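Local atomic coordinates of UPF0201 protein MJ1564 (Methanocaldococcus jannaschii DSM 2661, PDB entry 2PZZ), a protein that is of unknown function, belongs to an archaeal family that structurally resembles RNA-binding proteins, and is considered unlikely to bind RNA itself. Residues I6-K11 with K21-I26. Residues are numbered along the deposited sequence; the frame is centred on the assembly and turned at random.
Sequences IKAKVK and KAILNI
Ile23 of helix 16-26 meets Ile6 and Ala8 of strand 3-10 through methyl groups. Ile23 CB points toward the strand but lies 4.9 Å from Ile6 CG2, beyond direct contact, and there the chain forks. On one branch, Ile23 CG2 approaches Ile6 CG2 at 4.0 Å. On the other, Ile23 CG1 stands back at 4.4 Å from both Ala8 CB and Ile6 CG2, and the tip does the closer touching. A chi2 of 177° sets Ile23 CD1 anti to CA, reaching toward the strand, 3.8 Å from Ala8 CB and 4.0 Å from Ile6 CG2. Ile6 CG2 and Ala8 CB are 5.3 Å apart and subtend about 86° at Ile23 CD1, so this methyl sits over both, off the line that joins them.

Strand 3-10, helix 16-26 and strand 31-36 form a split beta-alpha-beta crossover: the two strands are parallel, strand 42-48 runs antiparallel between them, and the helix packs on one face of the sheet. Trp44 of the middle strand and Leu32 of strand 31-36 also touch Ile23, extending this buried apolar layer across all three strands.

Ile6 contributes its short branch alone: CG2 is anti to the backbone N, while CG1 carries Ile6 CD1 off to one side, 5.8 Å from Ile23 CG2. The two isoleucine side chains run past one another, pointing opposite ways, with contact where their CG2 methyls meet. Ala8 offers a single methyl, and the CA atoms of Ala8 and Ile23 are 8.2 Å apart; Val19, one helical turn earlier, touches this alanine too.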
ATOM      1  N   ILE A   6     -14.106  -8.539  -6.940  1.00 29.57           N
ATOM      2  CA  ILE A   6     -12.986  -8.070  -6.126  1.00 29.85           C
ATOM      3  C   ILE A   6     -11.649  -8.115  -6.848  1.00 30.30           C
ATOM      4  O   ILE A   6     -11.329  -9.104  -7.495  1.00 32.70           O
ATOM      5  CB  ILE A   6     -12.857  -8.924  -4.842  1.00 30.38           C
ATOM      6  CG1 ILE A   6     -14.105  -8.733  -3.997  1.00 33.83           C
ATOM      7  CG2 ILE A   6     -11.628  -8.539  -4.058  1.00 30.17           C
ATOM      8  CD1 ILE A   6     -14.430  -7.288  -3.755  1.00 41.30           C
ATOM      9  N   LYS A   7     -10.879  -7.038  -6.716  1.00 28.50           N
ATOM     10  CA  LYS A   7      -9.550  -6.947  -7.317  1.00 31.18           C
ATOM     11  C   LYS A   7      -8.632  -6.263  -6.311  1.00 27.30           C
ATOM     12  O   LYS A   7      -9.020  -5.287  -5.684  1.00 26.10           O
ATOM     13  CB  LYS A   7      -9.605  -6.123  -8.612  1.00 35.32           C
ATOM     14  CG  LYS A   7     -10.566  -6.693  -9.645  1.00 40.92           C
ATOM     15  CD  LYS A   7     -10.575  -5.863 -10.922  1.00 47.43           C
ATOM     16  CE  LYS A   7     -11.547  -6.461 -11.939  1.00 52.15           C
ATOM     17  NZ  LYS A   7     -11.673  -5.646 -13.185  1.00 57.18           N
ATOM     18  N   ALA A   8      -7.424  -6.780  -6.148  1.00 28.05           N
ATOM     19  CA  ALA A   8      -6.472  -6.194  -5.207  1.00 28.26           C
ATOM     20  C   ALA A   8      -5.081  -6.423  -5.741  1.00 28.65           C
ATOM     21  O   ALA A   8      -4.687  -7.565  -5.977  1.00 29.54           O
ATOM     22  CB  ALA A   8      -6.608  -6.852  -3.831  1.00 28.34           C
ATOM     23  N   LYS A   9      -4.335  -5.344  -5.945  1.00 30.69           N
ATOM     24  CA  LYS A   9      -2.976  -5.471  -6.453  1.00 33.64           C
ATOM     25  C   LYS A   9      -2.096  -5.966  -5.308  1.00 31.63           C
ATOM     26  O   LYS A   9      -2.424  -5.783  -4.139  1.00 32.94           O
ATOM     27  CB  LYS A   9      -2.442  -4.113  -6.952  1.00 36.89           C
ATOM     28  CG  LYS A   9      -1.987  -3.155  -5.838  1.00 43.12           C
ATOM     29  CD  LYS A   9      -1.242  -1.920  -6.384  1.00 44.50           C
ATOM     30  CE  LYS A   9      -2.153  -1.019  -7.224  1.00 49.52           C
ATOM     31  NZ  LYS A   9      -1.530   0.307  -7.581  1.00 50.37           N
ATOM     32  N   VAL A  10      -1.000  -6.617  -5.668  1.00 29.86           N
ATOM     33  CA  VAL A  10      -0.027  -7.104  -4.717  1.00 31.34           C
ATOM     34  C   VAL A  10       1.275  -6.493  -5.203  1.00 30.22           C
ATOM     35  O   VAL A  10       1.796  -6.870  -6.254  1.00 29.91           O
ATOM     36  CB  VAL A  10       0.127  -8.643  -4.734  1.00 32.22           C
ATOM     37  CG1 VAL A  10       1.336  -9.045  -3.867  1.00 32.01           C
ATOM     38  CG2 VAL A  10      -1.129  -9.300  -4.211  1.00 29.34           C
ATOM     39  N   LYS A  11       1.786  -5.530  -4.452  1.00 30.80           N
ATOM     40  CA  LYS A  11       3.033  -4.883  -4.833  1.00 29.25           C
ATOM     41  C   LYS A  11       4.234  -5.776  -4.546  1.00 29.42           C
ATOM     42  O   LYS A  11       4.158  -6.690  -3.714  1.00 29.41           O
ATOM     43  CB  LYS A  11       3.144  -3.552  -4.102  1.00 30.24           C
ATOM     44  CG  LYS A  11       2.018  -2.593  -4.483  1.00 29.39           C
ATOM     45  CD  LYS A  11       2.315  -1.188  -3.978  1.00 34.55           C
ATOM     46  CE  LYS A  11       1.355  -0.187  -4.573  1.00 36.14           C
ATOM     47  NZ  LYS A  11       1.753   1.211  -4.254  1.00 42.49           N
ATOM     48  N   LYS A  21      -5.501 -12.768   2.510  1.00 30.30           N
ATOM     49  CA  LYS A  21      -6.206 -12.920   3.786  1.00 33.55           C
ATOM     50  C   LYS A  21      -6.956 -11.651   4.120  1.00 32.20           C
ATOM     51  O   LYS A  21      -7.991 -11.697   4.790  1.00 32.57           O
ATOM     52  CB  LYS A  21      -5.236 -13.272   4.929  1.00 32.42           C
ATOM     53  CG  LYS A  21      -4.726 -14.712   4.846  1.00 35.84           C
ATOM     54  CD  LYS A  21      -3.717 -15.018   5.935  1.00 39.56           C
ATOM     55  CE  LYS A  21      -3.069 -16.370   5.705  1.00 41.64           C
ATOM     56  NZ  LYS A  21      -2.002 -16.630   6.702  1.00 45.15           N
ATOM     57  N   ALA A  22      -6.443 -10.512   3.664  1.00 29.54           N
ATOM     58  CA  ALA A  22      -7.130  -9.265   3.948  1.00 28.69           C
ATOM     59  C   ALA A  22      -8.463  -9.302   3.210  1.00 27.78           C
ATOM     60  O   ALA A  22      -9.480  -8.836   3.710  1.00 30.28           O
ATOM     61  CB  ALA A  22      -6.301  -8.072   3.499  1.00 29.26           C
ATOM     62  N   ILE A  23      -8.465  -9.862   2.017  1.00 29.07           N
ATOM     63  CA  ILE A  23      -9.718  -9.944   1.270  1.00 31.49           C
ATOM     64  C   ILE A  23     -10.690 -10.888   1.984  1.00 30.39           C
ATOM     65  O   ILE A  23     -11.825 -10.521   2.270  1.00 30.39           O
ATOM     66  CB  ILE A  23      -9.485 -10.471  -0.158  1.00 31.30           C
ATOM     67  CG1 ILE A  23      -8.656  -9.445  -0.949  1.00 34.35           C
ATOM     68  CG2 ILE A  23     -10.840 -10.784  -0.823  1.00 29.78           C
ATOM     69  CD1 ILE A  23      -8.293  -9.897  -2.358  1.00 35.71           C
ATOM     70  N   LEU A  24     -10.224 -12.098   2.285  1.00 31.41           N
ATOM     71  CA  LEU A  24     -11.066 -13.100   2.938  1.00 31.53           C
ATOM     72  C   LEU A  24     -11.619 -12.635   4.279  1.00 31.53           C
ATOM     73  O   LEU A  24     -12.716 -13.035   4.650  1.00 35.08           O
ATOM     74  CB  LEU A  24     -10.304 -14.431   3.075  1.00 28.34           C
ATOM     75  CG  LEU A  24      -9.939 -15.013   1.695  1.00 30.24           C
ATOM     76  CD1 LEU A  24      -8.979 -16.186   1.831  1.00 31.58           C
ATOM     77  CD2 LEU A  24     -11.208 -15.444   0.960  1.00 30.74           C
ATOM     78  N   ASN A  25     -10.892 -11.774   4.995  1.00 29.92           N
ATOM     79  CA  ASN A  25     -11.396 -11.274   6.275  1.00 29.26           C
ATOM     80  C   ASN A  25     -12.671 -10.473   6.091  1.00 30.51           C
ATOM     81  O   ASN A  25     -13.463 -10.343   7.028  1.00 29.51           O
ATOM     82  CB  ASN A  25     -10.372 -10.374   6.990  1.00 31.28           C
ATOM     83  CG  ASN A  25      -9.217 -11.150   7.579  1.00 32.64           C
ATOM     84  OD1 ASN A  25      -9.319 -12.358   7.811  1.00 33.81           O
ATOM     85  ND2 ASN A  25      -8.106 -10.459   7.835  1.00 31.54           N
ATOM     86  N   ILE A  26     -12.868  -9.913   4.896  1.00 30.11           N
ATOM     87  CA  ILE A  26     -14.075  -9.128   4.631  1.00 29.41           C
ATOM     88  C   ILE A  26     -15.069  -9.921   3.768  1.00 30.56           C
ATOM     89  O   ILE A  26     -16.285  -9.794   3.931  1.00 30.61           O
ATOM     90  CB  ILE A  26     -13.735  -7.797   3.913  1.00 30.02           C
ATOM     91  CG1 ILE A  26     -12.567  -7.097   4.622  1.00 31.69           C
ATOM     92  CG2 ILE A  26     -14.955  -6.871   3.906  1.00 29.27           C
ATOM     93  CD1 ILE A  26     -12.850  -6.686   6.077  1.00 31.50           C
TER